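Glucoamylase (Thermoanaerobacterium thermosaccharolyticum, PDB 1LF6) hydrolyses terminal alpha-1,4-linked glucose units one after another from the non-reducing ends of starch-like chains, releasing beta-D-glucose. Local coordinates at residues V50-A55 against I124-K129. Residues are numbered along the deposited sequence; the frame is centred on the assembly and turned at random.
Sequences VWFTLA and IFTDVK
Strands 51-55 and 124-126 run nearly antiparallel, 168° between their directions, with their axes 8.0 Å apart at the closest, so that Phe52 and Ile124 meet through side chains rather than as hydrogen-bonded neighbours. Over one face of the Phe52 ring sits the CG2 methyl of Ile124, a CH-pi contact 4.2 Å from the ring centroid and displaced toward the rim. CG2 of Thr126 comes to 3.7 Å from CD1 of Phe52, and CE1 of Phe52 lies 4.0 Å from CA of Phe125. This is how the two layers of a beta-sandwich join: 51-55 belongs to one antiparallel sheet and 118-126 to the other, in the N-terminal domain, with Tyr107, Leu133 and Tyr276 also packing on Phe52. Farther along, the side chains of Leu54 and Ile124 lie alongside, pointing opposite ways, with CD2 of Leu54 3.5 Å from CD1 of Ile124. At the other end, chi1 of 58° splits the Thr126 side chain: CG2 turns to Phe52 and to the CG1 methyl of Val50, while OG1 donates to a water, which in turn donates to Val50 O at 2.8 Å. Val50 O is also hydrogen-bonded to Thr42 OG1.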
ATOM      1  N   VAL A  50       6.362   6.007  13.518  1.00 23.52           N
ATOM      2  CA  VAL A  50       6.817   6.711  12.325  1.00 20.81           C
ATOM      3  C   VAL A  50       6.997   5.719  11.176  1.00 20.77           C
ATOM      4  O   VAL A  50       7.624   4.674  11.342  1.00 20.63           O
ATOM      5  CB  VAL A  50       8.178   7.411  12.564  1.00 21.62           C
ATOM      6  CG1 VAL A  50       8.710   7.987  11.253  1.00 17.48           C
ATOM      7  CG2 VAL A  50       8.020   8.519  13.603  1.00 22.04           C
ATOM      8  N   TRP A  51       6.448   6.058  10.013  1.00 20.66           N
ATOM      9  CA  TRP A  51       6.560   5.222   8.822  1.00 18.66           C
ATOM     10  C   TRP A  51       7.177   6.071   7.725  1.00 18.76           C
ATOM     11  O   TRP A  51       6.919   7.268   7.659  1.00 18.59           O
ATOM     12  CB  TRP A  51       5.184   4.777   8.322  1.00 19.09           C
ATOM     13  CG  TRP A  51       4.445   3.808   9.185  1.00 18.30           C
ATOM     14  CD1 TRP A  51       4.303   2.468   8.974  1.00 16.12           C
ATOM     15  CD2 TRP A  51       3.658   4.121  10.337  1.00 18.21           C
ATOM     16  NE1 TRP A  51       3.463   1.927   9.918  1.00 18.25           N
ATOM     17  CE2 TRP A  51       3.053   2.920  10.767  1.00 16.60           C
ATOM     18  CE3 TRP A  51       3.402   5.304  11.048  1.00 17.63           C
ATOM     19  CZ2 TRP A  51       2.203   2.867  11.878  1.00 17.65           C
ATOM     20  CZ3 TRP A  51       2.560   5.250  12.150  1.00 18.05           C
ATOM     21  CH2 TRP A  51       1.969   4.038  12.555  1.00 16.85           C
ATOM     22  N   PHE A  52       7.981   5.462   6.859  1.00 17.86           N
ATOM     23  CA  PHE A  52       8.582   6.200   5.749  1.00 18.42           C
ATOM     24  C   PHE A  52       8.455   5.416   4.448  1.00 17.71           C
ATOM     25  O   PHE A  52       8.253   4.199   4.460  1.00 18.13           O
ATOM     26  CB  PHE A  52      10.068   6.492   6.010  1.00 16.69           C
ATOM     27  CG  PHE A  52      10.934   5.261   6.057  1.00 16.96           C
ATOM     28  CD1 PHE A  52      11.118   4.568   7.251  1.00 15.70           C
ATOM     29  CD2 PHE A  52      11.554   4.785   4.904  1.00 15.37           C
ATOM     30  CE1 PHE A  52      11.904   3.417   7.295  1.00 15.05           C
ATOM     31  CE2 PHE A  52      12.340   3.637   4.940  1.00 16.79           C
ATOM     32  CZ  PHE A  52      12.515   2.951   6.139  1.00 16.13           C
ATOM     33  N   THR A  53       8.561   6.128   3.330  1.00 17.36           N
ATOM     34  CA  THR A  53       8.497   5.516   2.007  1.00 16.30           C
ATOM     35  C   THR A  53       9.598   6.156   1.177  1.00 17.00           C
ATOM     36  O   THR A  53      10.002   7.284   1.449  1.00 18.59           O
ATOM     37  CB  THR A  53       7.133   5.765   1.306  1.00 15.22           C
ATOM     38  OG1 THR A  53       6.931   7.174   1.112  1.00 17.27           O
ATOM     39  CG2 THR A  53       6.001   5.212   2.142  1.00 14.07           C
ATOM     40  N   LEU A  54      10.092   5.426   0.182  1.00 16.53           N
ATOM     41  CA  LEU A  54      11.150   5.921  -0.689  1.00 17.46           C
ATOM     42  C   LEU A  54      10.664   5.919  -2.138  1.00 18.10           C
ATOM     43  O   LEU A  54       9.941   5.014  -2.558  1.00 18.61           O
ATOM     44  CB  LEU A  54      12.397   5.028  -0.578  1.00 17.20           C
ATOM     45  CG  LEU A  54      12.970   4.783   0.820  1.00 17.58           C
ATOM     46  CD1 LEU A  54      14.137   3.802   0.733  1.00 18.34           C
ATOM     47  CD2 LEU A  54      13.419   6.100   1.429  1.00 18.54           C
ATOM     48  N   ALA A  55      11.071   6.929  -2.897  1.00 18.47           N
ATOM     49  CA  ALA A  55      10.687   7.044  -4.298  1.00 19.00           C
ATOM     50  C   ALA A  55      11.664   7.969  -5.017  1.00 20.05           C
ATOM     51  O   ALA A  55      12.091   8.984  -4.463  1.00 21.89           O
ATOM     52  CB  ALA A  55       9.259   7.591  -4.414  1.00 16.03           C
ATOM     53  N   ILE A 124      18.781   4.631   5.274  1.00 22.18           N
ATOM     54  CA  ILE A 124      17.533   5.097   5.866  1.00 21.63           C
ATOM     55  C   ILE A 124      16.792   4.062   6.704  1.00 21.47           C
ATOM     56  O   ILE A 124      16.629   2.915   6.294  1.00 23.05           O
ATOM     57  CB  ILE A 124      16.587   5.611   4.758  1.00 23.02           C
ATOM     58  CG1 ILE A 124      17.308   6.693   3.941  1.00 23.36           C
ATOM     59  CG2 ILE A 124      15.296   6.160   5.367  1.00 22.65           C
ATOM     60  CD1 ILE A 124      16.585   7.091   2.671  1.00 25.50           C
ATOM     61  N   PHE A 125      16.331   4.496   7.874  1.00 20.72           N
ATOM     62  CA  PHE A 125      15.586   3.653   8.803  1.00 21.86           C
ATOM     63  C   PHE A 125      15.090   4.541   9.935  1.00 21.51           C
ATOM     64  O   PHE A 125      15.308   5.750   9.916  1.00 22.74           O
ATOM     65  CB  PHE A 125      16.481   2.536   9.351  1.00 21.04           C
ATOM     66  CG  PHE A 125      17.669   3.031  10.124  1.00 21.49           C
ATOM     67  CD1 PHE A 125      17.603   3.185  11.507  1.00 22.62           C
ATOM     68  CD2 PHE A 125      18.852   3.362   9.469  1.00 21.73           C
ATOM     69  CE1 PHE A 125      18.699   3.662  12.224  1.00 23.49           C
ATOM     70  CE2 PHE A 125      19.949   3.840  10.177  1.00 21.88           C
ATOM     71  CZ  PHE A 125      19.875   3.991  11.557  1.00 21.73           C
ATOM     72  N   THR A 126      14.421   3.957  10.921  1.00 23.21           N
ATOM     73  CA  THR A 126      13.913   4.753  12.030  1.00 23.27           C
ATOM     74  C   THR A 126      14.503   4.347  13.376  1.00 24.24           C
ATOM     75  O   THR A 126      15.149   3.307  13.497  1.00 22.62           O
ATOM     76  CB  THR A 126      12.381   4.660  12.119  1.00 24.47           C
ATOM     77  OG1 THR A 126      11.990   3.291  12.265  1.00 23.80           O
ATOM     78  CG2 THR A 126      11.741   5.240  10.862  1.00 22.18           C
ATOM     79  N   ASP A 127      14.273   5.189  14.377  1.00 25.69           N
ATOM     80  CA  ASP A 127      14.749   4.959  15.731  1.00 26.41           C
ATOM     81  C   ASP A 127      13.728   4.056  16.415  1.00 26.92           C
ATOM     82  O   ASP A 127      12.583   4.452  16.624  1.00 26.72           O
ATOM     83  CB  ASP A 127      14.867   6.305  16.462  1.00 27.79           C
ATOM     84  CG  ASP A 127      15.512   6.183  17.842  1.00 27.10           C
ATOM     85  OD1 ASP A 127      16.073   7.193  18.315  1.00 27.15           O
ATOM     86  OD2 ASP A 127      15.448   5.097  18.451  1.00 27.88           O
ATOM     87  N   VAL A 128      14.141   2.838  16.751  1.00 28.29           N
ATOM     88  CA  VAL A 128      13.241   1.881  17.386  1.00 28.08           C
ATOM     89  C   VAL A 128      12.656   2.361  18.715  1.00 28.94           C
ATOM     90  O   VAL A 128      11.580   1.918  19.121  1.00 28.94           O
ATOM     91  CB  VAL A 128      13.947   0.525  17.625  1.00 28.20           C
ATOM     92  CG1 VAL A 128      14.384  -0.078  16.292  1.00 26.09           C
ATOM     93  CG2 VAL A 128      15.154   0.715  18.544  1.00 28.89           C
ATOM     94  N   LYS A 129      13.350   3.279  19.381  1.00 29.94           N
ATOM     95  CA  LYS A 129      12.896   3.783  20.677  1.00 31.57           C
ATOM     96  C   LYS A 129      12.057   5.049  20.669  1.00 31.63           C
ATOM     97  O   LYS A 129      11.294   5.286  21.607  1.00 33.27           O
ATOM     98  CB  LYS A 129      14.092   4.012  21.602  1.00 34.29           C
ATOM     99  CG  LYS A 129      14.648   2.757  22.240  1.00 34.79           C
ATOM    100  CD  LYS A 129      15.711   3.117  23.260  1.00 38.45           C
ATOM    101  CE  LYS A 129      16.037   1.938  24.157  1.00 39.68           C
ATOM    102  NZ  LYS A 129      16.956   2.340  25.260  1.00 42.37           N
TER
HETATM  103  O   HOH W   1       9.407   3.672  13.263  1.00 19.23           O